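Local coordinates for methyltransferase type 12 (Clostridium thermocellum, PDB 3JWG), which probably transfers a methyl group from S-adenosyl-L-methionine to the 2'-hydroxyl of a small RNA's 3'-terminal nucleotide, this chain being the C-terminal methyltransferase domain of bacterial Hen1, at residues L48-E54 with Q82-I86; S62-L66 with S87-S91; V136-N142 with P201-F207. One frame throughout, in Å; residues are numbered along the deposited sequence.

In the fold
All three contacts belong to one domain with the seven-strand sheet of a Rossmann-like methyltransferase, strand order 3-2-1-4-5-7-6. Contacts 1 and 2 interleave along the chain, because L48-E54 and S62-L66 are followed by Q82-I86 and S87-S91, and the two later segments run on directly from one another. Their centres lie about 19 Å apart, at opposite ends of edge strand 86-90. Contact 3 follows both, its centre about 24 Å from contact 1 and about 23 Å from contact 2. Contacts 1 and 2 join the sheet edge to its connections, whereas contact 3 adds the antiparallel strand characteristic of this fold. The magnesium site, involving Gly37 and Ile109, is nearer contacts 2 and 3.

Contact 1 (L48-E54 with Q82-I86)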
loop_
_atom_site.group_PDB
_atom_site.type_symbol
_atom_site.label_atom_id
_atom_site.label_comp_id
_atom_site.label_asym_id
_atom_site.label_seq_id
_atom_site.Cartn_x
_atom_site.Cartn_y
_atom_site.Cartn_z
ATOM N N LEU A 48 -2.467 -12.893 6.560
ATOM C CA LEU A 48 -2.432 -13.932 7.587
ATOM C C LEU A 48 -3.106 -15.231 7.139
ATOM O O LEU A 48 -2.798 -16.309 7.654
ATOM C CB LEU A 48 -3.097 -13.425 8.871
ATOM C CG LEU A 48 -2.288 -12.448 9.736
ATOM C CD1 LEU A 48 -3.176 -11.863 10.830
ATOM C CD2 LEU A 48 -1.092 -13.183 10.348
ATOM N N LYS A 49 -4.016 -15.134 6.176
ATOM C CA LYS A 49 -4.710 -16.319 5.692
ATOM C C LYS A 49 -3.849 -17.142 4.739
ATOM O O LYS A 49 -4.212 -18.261 4.377
ATOM C CB LYS A 49 -6.022 -15.918 5.012
ATOM C CG LYS A 49 -6.944 -15.109 5.910
ATOM C CD LYS A 49 -8.270 -14.824 5.229
ATOM C CE LYS A 49 -9.113 -13.856 6.042
ATOM N NZ LYS A 49 -9.363 -14.343 7.427
ATOM N N ASP A 50 -2.705 -16.594 4.338
ATOM C CA ASP A 50 -1.792 -17.301 3.440
ATOM C C ASP A 50 -0.501 -17.612 4.205
ATOM O O ASP A 50 0.301 -16.718 4.477
ATOM C CB ASP A 50 -1.487 -16.435 2.215
ATOM C CG ASP A 50 -0.818 -17.215 1.102
ATOM O OD1 ASP A 50 0.183 -17.907 1.375
ATOM O OD2 ASP A 50 -1.288 -17.135 -0.053
ATOM N N LYS A 51 -0.299 -18.885 4.537
ATOM C CA LYS A 51 0.874 -19.311 5.304
ATOM C C LYS A 51 2.240 -18.996 4.691
ATOM O O LYS A 51 3.259 -19.098 5.373
ATOM C CB LYS A 51 0.802 -20.816 5.593
ATOM C CG LYS A 51 0.970 -21.691 4.359
ATOM C CD LYS A 51 1.183 -23.150 4.733
ATOM C CE LYS A 51 1.367 -24.013 3.491
ATOM N NZ LYS A 51 1.702 -25.424 3.838
ATOM N N SER A 52 2.274 -18.622 3.416
ATOM C CA SER A 52 3.548 -18.314 2.778
ATOM C C SER A 52 4.158 -17.034 3.341
ATOM O O SER A 52 5.368 -16.837 3.266
ATOM C CB SER A 52 3.379 -18.179 1.257
ATOM O OG SER A 52 2.605 -17.039 0.914
ATOM N N PHE A 53 3.327 -16.166 3.908
ATOM C CA PHE A 53 3.828 -14.915 4.470
ATOM C C PHE A 53 4.333 -15.137 5.896
ATOM O O PHE A 53 3.551 -15.300 6.829
ATOM C CB PHE A 53 2.726 -13.855 4.416
ATOM C CG PHE A 53 2.279 -13.538 3.012
ATOM C CD1 PHE A 53 3.149 -12.927 2.117
ATOM C CD2 PHE A 53 1.015 -13.915 2.566
ATOM C CE1 PHE A 53 2.771 -12.697 0.791
ATOM C CE2 PHE A 53 0.623 -13.691 1.241
ATOM C CZ PHE A 53 1.504 -13.081 0.350
ATOM N N GLU A 54 5.654 -15.135 6.047
ATOM C CA GLU A 54 6.293 -15.382 7.336
ATOM C C GLU A 54 6.259 -14.205 8.300
ATOM O O GLU A 54 6.092 -14.392 9.506
ATOM C CB GLU A 54 7.739 -15.829 7.108
ATOM C CG GLU A 54 7.868 -16.995 6.126
ATOM C CD GLU A 54 9.243 -17.643 6.156
ATOM O OE1 GLU A 54 9.658 -18.090 7.248
ATOM O OE2 GLU A 54 9.904 -17.714 5.098
ATOM N N GLN A 82 0.673 -17.915 15.026
ATOM C CA GLN A 82 0.131 -16.830 14.211
ATOM C C GLN A 82 0.531 -15.467 14.754
ATOM O O GLN A 82 0.799 -14.538 13.990
ATOM C CB GLN A 82 -1.393 -16.937 14.134
ATOM C CG GLN A 82 -1.862 -18.225 13.486
ATOM C CD GLN A 82 -1.361 -18.364 12.062
ATOM O OE1 GLN A 82 -0.833 -19.408 11.674
ATOM N NE2 GLN A 82 -1.527 -17.312 11.275
ATOM N N ARG A 83 0.578 -15.350 16.074
ATOM C CA ARG A 83 0.955 -14.095 16.704
ATOM C C ARG A 83 2.386 -13.689 16.339
ATOM O O ARG A 83 2.683 -12.502 16.182
ATOM C CB ARG A 83 0.841 -14.211 18.224
ATOM C CG ARG A 83 1.277 -12.960 18.960
ATOM C CD ARG A 83 0.245 -11.861 18.797
ATOM N NE ARG A 83 0.685 -10.574 19.334
ATOM C CZ ARG A 83 1.596 -9.791 18.762
ATOM N NH1 ARG A 83 2.174 -10.157 17.624
ATOM N NH2 ARG A 83 1.921 -8.634 19.324
ATOM N N LYS A 84 3.268 -14.676 16.210
ATOM C CA LYS A 84 4.666 -14.417 15.880
ATOM C C LYS A 84 4.886 -13.933 14.447
ATOM O O LYS A 84 5.964 -13.439 14.111
ATOM C CB LYS A 84 5.500 -15.675 16.132
ATOM C CG LYS A 84 5.533 -16.092 17.599
ATOM C CD LYS A 84 6.246 -17.426 17.801
ATOM C CE LYS A 84 6.217 -17.840 19.270
ATOM N NZ LYS A 84 6.912 -19.139 19.509
ATOM N N ARG A 85 3.863 -14.065 13.608
ATOM C CA ARG A 85 3.964 -13.650 12.213
ATOM C C ARG A 85 3.624 -12.179 12.002
ATOM O O ARG A 85 4.061 -11.575 11.025
ATOM C CB ARG A 85 3.014 -14.472 11.341
ATOM C CG ARG A 85 3.225 -15.978 11.355
ATOM C CD ARG A 85 2.052 -16.643 10.651
ATOM N NE ARG A 85 1.958 -16.232 9.252
ATOM C CZ ARG A 85 0.858 -16.326 8.510
ATOM N NH1 ARG A 85 -0.262 -16.812 9.030
ATOM N NH2 ARG A 85 0.884 -15.949 7.237
ATOM N N ILE A 86 2.849 -11.602 12.913
ATOM C CA ILE A 86 2.422 -10.219 12.751
ATOM C C ILE A 86 2.943 -9.210 13.770
ATOM O O ILE A 86 3.090 -9.505 14.963
ATOM C CB ILE A 86 0.879 -10.157 12.714
ATOM C CG1 ILE A 86 0.408 -8.757 12.317
ATOM C CG2 ILE A 86 0.315 -10.536 14.066
ATOM C CD1 ILE A 86 -1.054 -8.713 11.922
#
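The carbonyl oxygen of Phe53 is gripped twice by one side chain, Arg85. NH2 reaches it at 2.8 Å, in the carbonyl plane and on a lone pair, and NE reaches the same Phe53 O at 3.0 Å, arriving almost in line with the carbonyl bond. This side-on hold keeps the oxygen near the plane of the guanidinium group and so fixes the rotation of that group. The third nitrogen serves a different backbone group: Arg85 NH1 donates to Leu48 O at 2.9 Å, with an N-H...O angle of 157°. Arginine suits the place because a fan of N-H groups can meet several carbonyls of one loop. A bend at chi3 (62°) turns its otherwise extended chain toward them.

Leu48 supplies the apolar side. Its CD2 lies 3.9 Å above one face of the guanidinium of Arg85, offset toward the rim, while CD1 meets Ile86 CD1 at 4.0 Å, the two side chains crossing at about a right angle. Closer to the backbone, Arg85 CA makes a CH...O contact with Glu54 O at 3.5 Å.

The loop has its own bracing. Asp50 OD1 accepts from Ser52 N at 3.0 Å in an Asx turn, and from Ser52 OG as well, within a type I turn from Asp50 to Phe53. Ser52 OG also sits over the centre of the Phe53 ring, whose end leads away from Arg85 to pack on Val22 and Leu25 of helix 13-27.

Residues 48-54 link helix 42-48 to strand 55-60, so Arg85, just ahead of strand 86-90, ties together the entrances to two neighbouring parallel strands, an arrangement belonging to the beta-alpha-beta layering of the Rossmann-like methyltransferase fold.

Contact 2 (S62-L66 with S87-S91)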
loop_
_atom_site.group_PDB
_atom_site.type_symbol
_atom_site.label_atom_id
_atom_site.label_comp_id
_atom_site.label_asym_id
_atom_site.label_seq_id
_atom_site.Cartn_x
_atom_site.Cartn_y
_atom_site.Cartn_z
ATOM N N SER A 62 -1.402 6.949 12.853
ATOM C CA SER A 62 -2.306 7.140 13.982
ATOM C C SER A 62 -2.318 6.037 15.036
ATOM O O SER A 62 -2.453 4.852 14.722
ATOM C CB SER A 62 -3.730 7.345 13.460
ATOM O OG SER A 62 -4.679 7.227 14.505
ATOM N N TYR A 63 -2.186 6.449 16.293
ATOM C CA TYR A 63 -2.205 5.525 17.419
ATOM C C TYR A 63 -3.587 4.887 17.522
ATOM O O TYR A 63 -3.721 3.676 17.715
ATOM C CB TYR A 63 -1.903 6.276 18.718
ATOM C CG TYR A 63 -2.200 5.476 19.965
ATOM C CD1 TYR A 63 -1.327 4.481 20.405
ATOM C CD2 TYR A 63 -3.371 5.693 20.691
ATOM C CE1 TYR A 63 -1.611 3.721 21.541
ATOM C CE2 TYR A 63 -3.668 4.939 21.826
ATOM C CZ TYR A 63 -2.785 3.955 22.245
ATOM O OH TYR A 63 -3.082 3.203 23.361
ATOM N N SER A 64 -4.613 5.720 17.393
ATOM C CA SER A 64 -5.995 5.268 17.470
ATOM C C SER A 64 -6.318 4.207 16.419
ATOM O O SER A 64 -6.980 3.208 16.711
ATOM C CB SER A 64 -6.938 6.459 17.298
ATOM O OG SER A 64 -8.285 6.030 17.325
ATOM N N VAL A 65 -5.856 4.430 15.195
ATOM C CA VAL A 65 -6.099 3.486 14.109
ATOM C C VAL A 65 -5.465 2.134 14.411
ATOM O O VAL A 65 -6.110 1.093 14.283
ATOM C CB VAL A 65 -5.528 4.006 12.776
ATOM C CG1 VAL A 65 -5.790 2.991 11.672
ATOM C CG2 VAL A 65 -6.160 5.348 12.425
ATOM N N LEU A 66 -4.198 2.154 14.810
ATOM C CA LEU A 66 -3.487 0.924 15.129
ATOM C C LEU A 66 -4.191 0.153 16.234
ATOM O O LEU A 66 -4.188 -1.078 16.242
ATOM C CB LEU A 66 -2.045 1.238 15.535
ATOM C CG LEU A 66 -1.148 1.665 14.370
ATOM C CD1 LEU A 66 0.194 2.139 14.892
ATOM C CD2 LEU A 66 -0.970 0.492 13.413
ATOM N N SER A 87 3.210 -8.007 13.273
ATOM C CA SER A 87 3.711 -6.906 14.080
ATOM C C SER A 87 3.060 -5.596 13.634
ATOM O O SER A 87 2.772 -5.407 12.451
ATOM C CB SER A 87 5.227 -6.802 13.927
ATOM O OG SER A 87 5.705 -5.584 14.466
ATOM N N LEU A 88 2.827 -4.699 14.585
ATOM C CA LEU A 88 2.221 -3.403 14.285
ATOM C C LEU A 88 2.929 -2.323 15.083
ATOM O O LEU A 88 3.280 -2.540 16.239
ATOM C CB LEU A 88 0.738 -3.396 14.672
ATOM C CG LEU A 88 -0.255 -4.304 13.948
ATOM C CD1 LEU A 88 -1.559 -4.342 14.727
ATOM C CD2 LEU A 88 -0.491 -3.803 12.543
ATOM N N PHE A 89 3.155 -1.166 14.468
ATOM C CA PHE A 89 3.786 -0.058 15.176
ATOM C C PHE A 89 3.464 1.277 14.522
ATOM O O PHE A 89 3.102 1.338 13.344
ATOM C CB PHE A 89 5.306 -0.270 15.305
ATOM C CG PHE A 89 6.080 -0.092 14.030
ATOM C CD1 PHE A 89 6.550 1.164 13.653
ATOM C CD2 PHE A 89 6.399 -1.193 13.239
ATOM C CE1 PHE A 89 7.334 1.320 12.511
ATOM C CE2 PHE A 89 7.181 -1.050 12.095
ATOM C CZ PHE A 89 7.652 0.208 11.729
ATOM N N GLN A 90 3.578 2.345 15.303
ATOM C CA GLN A 90 3.274 3.685 14.824
ATOM C C GLN A 90 4.490 4.375 14.232
ATOM O O GLN A 90 5.620 4.175 14.683
ATOM C CB GLN A 90 2.692 4.522 15.972
ATOM C CG GLN A 90 2.134 5.876 15.551
ATOM C CD GLN A 90 1.393 6.585 16.675
ATOM O OE1 GLN A 90 0.819 7.658 16.474
ATOM N NE2 GLN A 90 1.401 5.988 17.863
ATOM N N SER A 91 4.250 5.182 13.204
ATOM C CA SER A 91 5.311 5.925 12.543
ATOM C C SER A 91 4.728 7.069 11.730
ATOM O O SER A 91 3.627 6.960 11.194
ATOM C CB SER A 91 6.121 5.022 11.613
ATOM O OG SER A 91 7.069 5.792 10.887
#
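Gln90 reaches from the end of strand 86-90 to the first turn of helix 63-73, and its side chain can be traced outward atom by atom. CB lies against a methyl group, Leu66 CD1, at 3.6 Å. CG stands opposite the backbone N (chi1 -171°) and continues an extended chain that carries the amide across the gap. CD arrives 3.6 Å from Tyr63 N, and the two terminal amide atoms lie close to the N and CB of Tyr63, one of them at the edge of its ring, although which is oxygen and which nitrogen is uncertain. The side chains of Tyr63 and Gln90 cross at about a right angle, with the aromatic and amide planes 30° apart, while the end of the tyrosine leads away from the strand. A long, flexible polar residue fits this exposed margin, where an amide can lie beside a helix start.

Strand 55-60, helix 63-73 and strand 86-90 form a beta-alpha-beta crossover of the Rossmann-like sheet, in which 55-60 and 86-90 are parallel neighbours. The helix start is shaped by Ser62 at the N-cap: its OG accepts from Val65 N at 3.1 Å and 166°, and its own backbone N bonds to Asp60 OD2 at the end of the preceding strand. Serine is apt here, being short enough to fold back on the first turn.

One turn into the helix, Leu66 takes over the apolar work. CD1 presses on the peptide joining Phe89 and Gln90, 3.4 Å from both Phe89 O and Gln90 N. CD2 faces Leu88 CD2 at 4.4 Å, a looser approach. Leu88 and Gln90 point toward the helix, whereas Phe89, between them, points away and packs on Val59 and Arg99.

Contact 3 (V136-N142 with P201-F207); sequences VIVSTPN and PTQMGVF
Strands 136-141 and 202-207 run antiparallel, their axes 4.8 Å apart at an angle of 158°, with Val136, Val138 and Thr140 each joined to its opposite residue, Phe207, Gly205 and Gln203, by a pair of backbone hydrogen bonds. One face carries Val138, whose CG2 reaches Phe207 CE2 at 3.6 Å, a diagonal contact, probably eased because Gly205, the direct partner of Val138, has no side chain on that face. Farther along, Thr140 and Gln203 lie side by side, Thr140 CG2 meeting Gln203 CG at 3.7 Å, beside Phe171 of helix 168-182. On the other face Ile137 CG2 rests 3.8 Å from Met204 SD, a flexible thioether filling space against helix 13-27.

Beyond the regular ladder, Gln203 NE2 donates to Pro141 O at 3.1 Å from above the carbonyl plane, and Asn142 N to Pro201 O at 3.0 Å. Asn142 ND2 bonds Ser200 O and Phe198 O. Pro141 sits in a non-hydrogen-bonded pair, where its missing N-H costs nothing toward Thr202. Apolar residues thus pack one end, while side-chain amides satisfy backbone carbonyls near the other, where Thr140 OG1 bonds Glu113 OE1, with Ser139, between the two, approaching the magnesium-site residue Ile109.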
loop_
_atom_site.group_PDB
_atom_site.type_symbol
_atom_site.label_atom_id
_atom_site.label_comp_id
_atom_site.label_asym_id
_atom_site.label_seq_id
_atom_site.Cartn_x
_atom_site.Cartn_y
_atom_site.Cartn_z
ATOM N N VAL A 136 7.795 -3.039 -4.566
ATOM C CA VAL A 136 6.964 -2.024 -3.920
ATOM C C VAL A 136 5.651 -1.994 -4.700
ATOM O O VAL A 136 5.660 -1.927 -5.929
ATOM C CB VAL A 136 7.596 -0.616 -3.966
ATOM C CG1 VAL A 136 6.624 0.401 -3.370
ATOM C CG2 VAL A 136 8.918 -0.602 -3.199
ATOM N N ILE A 137 4.534 -2.078 -3.992
ATOM C CA ILE A 137 3.222 -2.045 -4.628
ATOM C C ILE A 137 2.483 -0.808 -4.139
ATOM O O ILE A 137 2.214 -0.674 -2.942
ATOM C CB ILE A 137 2.392 -3.300 -4.266
ATOM C CG1 ILE A 137 3.113 -4.562 -4.761
ATOM C CG2 ILE A 137 1.003 -3.203 -4.885
ATOM C CD1 ILE A 137 2.441 -5.858 -4.328
ATOM N N VAL A 138 2.172 0.104 -5.058
ATOM C CA VAL A 138 1.458 1.331 -4.701
ATOM C C VAL A 138 0.094 1.314 -5.369
ATOM O O VAL A 138 -0.004 1.153 -6.587
ATOM C CB VAL A 138 2.207 2.608 -5.170
ATOM C CG1 VAL A 138 1.458 3.849 -4.690
ATOM C CG2 VAL A 138 3.638 2.617 -4.644
ATOM N N SER A 139 -0.953 1.463 -4.568
ATOM C CA SER A 139 -2.320 1.475 -5.081
ATOM C C SER A 139 -2.979 2.796 -4.712
ATOM O O SER A 139 -2.864 3.265 -3.579
ATOM C CB SER A 139 -3.120 0.313 -4.477
ATOM O OG SER A 139 -4.461 0.317 -4.932
ATOM N N THR A 140 -3.675 3.394 -5.675
ATOM C CA THR A 140 -4.342 4.665 -5.445
ATOM C C THR A 140 -5.502 4.785 -6.433
ATOM O O THR A 140 -5.480 4.183 -7.508
ATOM C CB THR A 140 -3.341 5.842 -5.637
ATOM O OG1 THR A 140 -3.915 7.061 -5.147
ATOM C CG2 THR A 140 -2.969 6.003 -7.105
ATOM N N PRO A 141 -6.541 5.543 -6.061
ATOM C CA PRO A 141 -7.718 5.749 -6.908
ATOM C C PRO A 141 -7.393 6.375 -8.259
ATOM O O PRO A 141 -6.418 7.117 -8.396
ATOM C CB PRO A 141 -8.591 6.684 -6.070
ATOM C CG PRO A 141 -8.255 6.312 -4.674
ATOM C CD PRO A 141 -6.745 6.118 -4.722
ATOM N N ASN A 142 -8.206 6.058 -9.262
ATOM C CA ASN A 142 -8.042 6.665 -10.572
ATOM C C ASN A 142 -9.099 7.765 -10.548
ATOM O O ASN A 142 -10.300 7.487 -10.630
ATOM C CB ASN A 142 -8.325 5.659 -11.695
ATOM C CG ASN A 142 -8.739 6.340 -12.995
ATOM O OD1 ASN A 142 -8.285 7.451 -13.307
ATOM N ND2 ASN A 142 -9.597 5.673 -13.763
ATOM N N PRO A 201 -11.581 1.906 -11.424
ATOM C CA PRO A 201 -11.654 2.698 -10.190
ATOM C C PRO A 201 -10.320 2.861 -9.471
ATOM O O PRO A 201 -10.098 3.843 -8.756
ATOM C CB PRO A 201 -12.648 1.917 -9.333
ATOM C CG PRO A 201 -13.454 1.136 -10.339
ATOM C CD PRO A 201 -12.399 0.691 -11.303
ATOM N N THR A 202 -9.441 1.888 -9.661
ATOM C CA THR A 202 -8.145 1.892 -8.998
ATOM C C THR A 202 -6.993 1.663 -9.958
ATOM O O THR A 202 -7.126 0.962 -10.963
ATOM C CB THR A 202 -8.105 0.791 -7.906
ATOM O OG1 THR A 202 -9.115 1.064 -6.931
ATOM C CG2 THR A 202 -6.747 0.743 -7.225
ATOM N N GLN A 203 -5.853 2.266 -9.649
ATOM C CA GLN A 203 -4.672 2.090 -10.469
ATOM C C GLN A 203 -3.553 1.604 -9.549
ATOM O O GLN A 203 -3.500 1.963 -8.364
ATOM C CB GLN A 203 -4.302 3.393 -11.202
ATOM C CG GLN A 203 -4.135 4.633 -10.340
ATOM C CD GLN A 203 -3.905 5.904 -11.168
ATOM O OE1 GLN A 203 -3.342 5.860 -12.269
ATOM N NE2 GLN A 203 -4.313 7.045 -10.620
ATOM N N MET A 204 -2.682 0.755 -10.081
ATOM C CA MET A 204 -1.605 0.198 -9.279
ATOM C C MET A 204 -0.283 0.175 -10.019
ATOM O O MET A 204 -0.229 -0.138 -11.211
ATOM C CB MET A 204 -1.993 -1.219 -8.836
ATOM C CG MET A 204 -0.901 -2.026 -8.143
ATOM S SD MET A 204 -1.532 -3.682 -7.710
ATOM C CE MET A 204 -2.788 -3.227 -6.581
ATOM N N GLY A 205 0.780 0.535 -9.302
ATOM C CA GLY A 205 2.106 0.525 -9.879
ATOM C C GLY A 205 2.914 -0.505 -9.107
ATOM O O GLY A 205 2.916 -0.497 -7.873
ATOM N N VAL A 206 3.568 -1.414 -9.819
ATOM C CA VAL A 206 4.397 -2.424 -9.169
ATOM C C VAL A 206 5.842 -2.079 -9.506
ATOM O O VAL A 206 6.254 -2.089 -10.671
ATOM C CB VAL A 206 4.047 -3.848 -9.650
ATOM C CG1 VAL A 206 4.926 -4.881 -8.936
ATOM C CG2 VAL A 206 2.576 -4.130 -9.376
ATOM N N PHE A 207 6.600 -1.739 -8.471
ATOM C CA PHE A 207 7.992 -1.351 -8.629
ATOM C C PHE A 207 8.900 -2.522 -8.285
ATOM O O PHE A 207 8.678 -3.209 -7.292
ATOM C CB PHE A 207 8.326 -0.183 -7.688
ATOM C CG PHE A 207 7.559 1.083 -7.968
ATOM C CD1 PHE A 207 8.161 2.137 -8.652
ATOM C CD2 PHE A 207 6.261 1.247 -7.497
ATOM C CE1 PHE A 207 7.482 3.346 -8.860
ATOM C CE2 PHE A 207 5.572 2.448 -7.697
ATOM C CZ PHE A 207 6.186 3.500 -8.379
#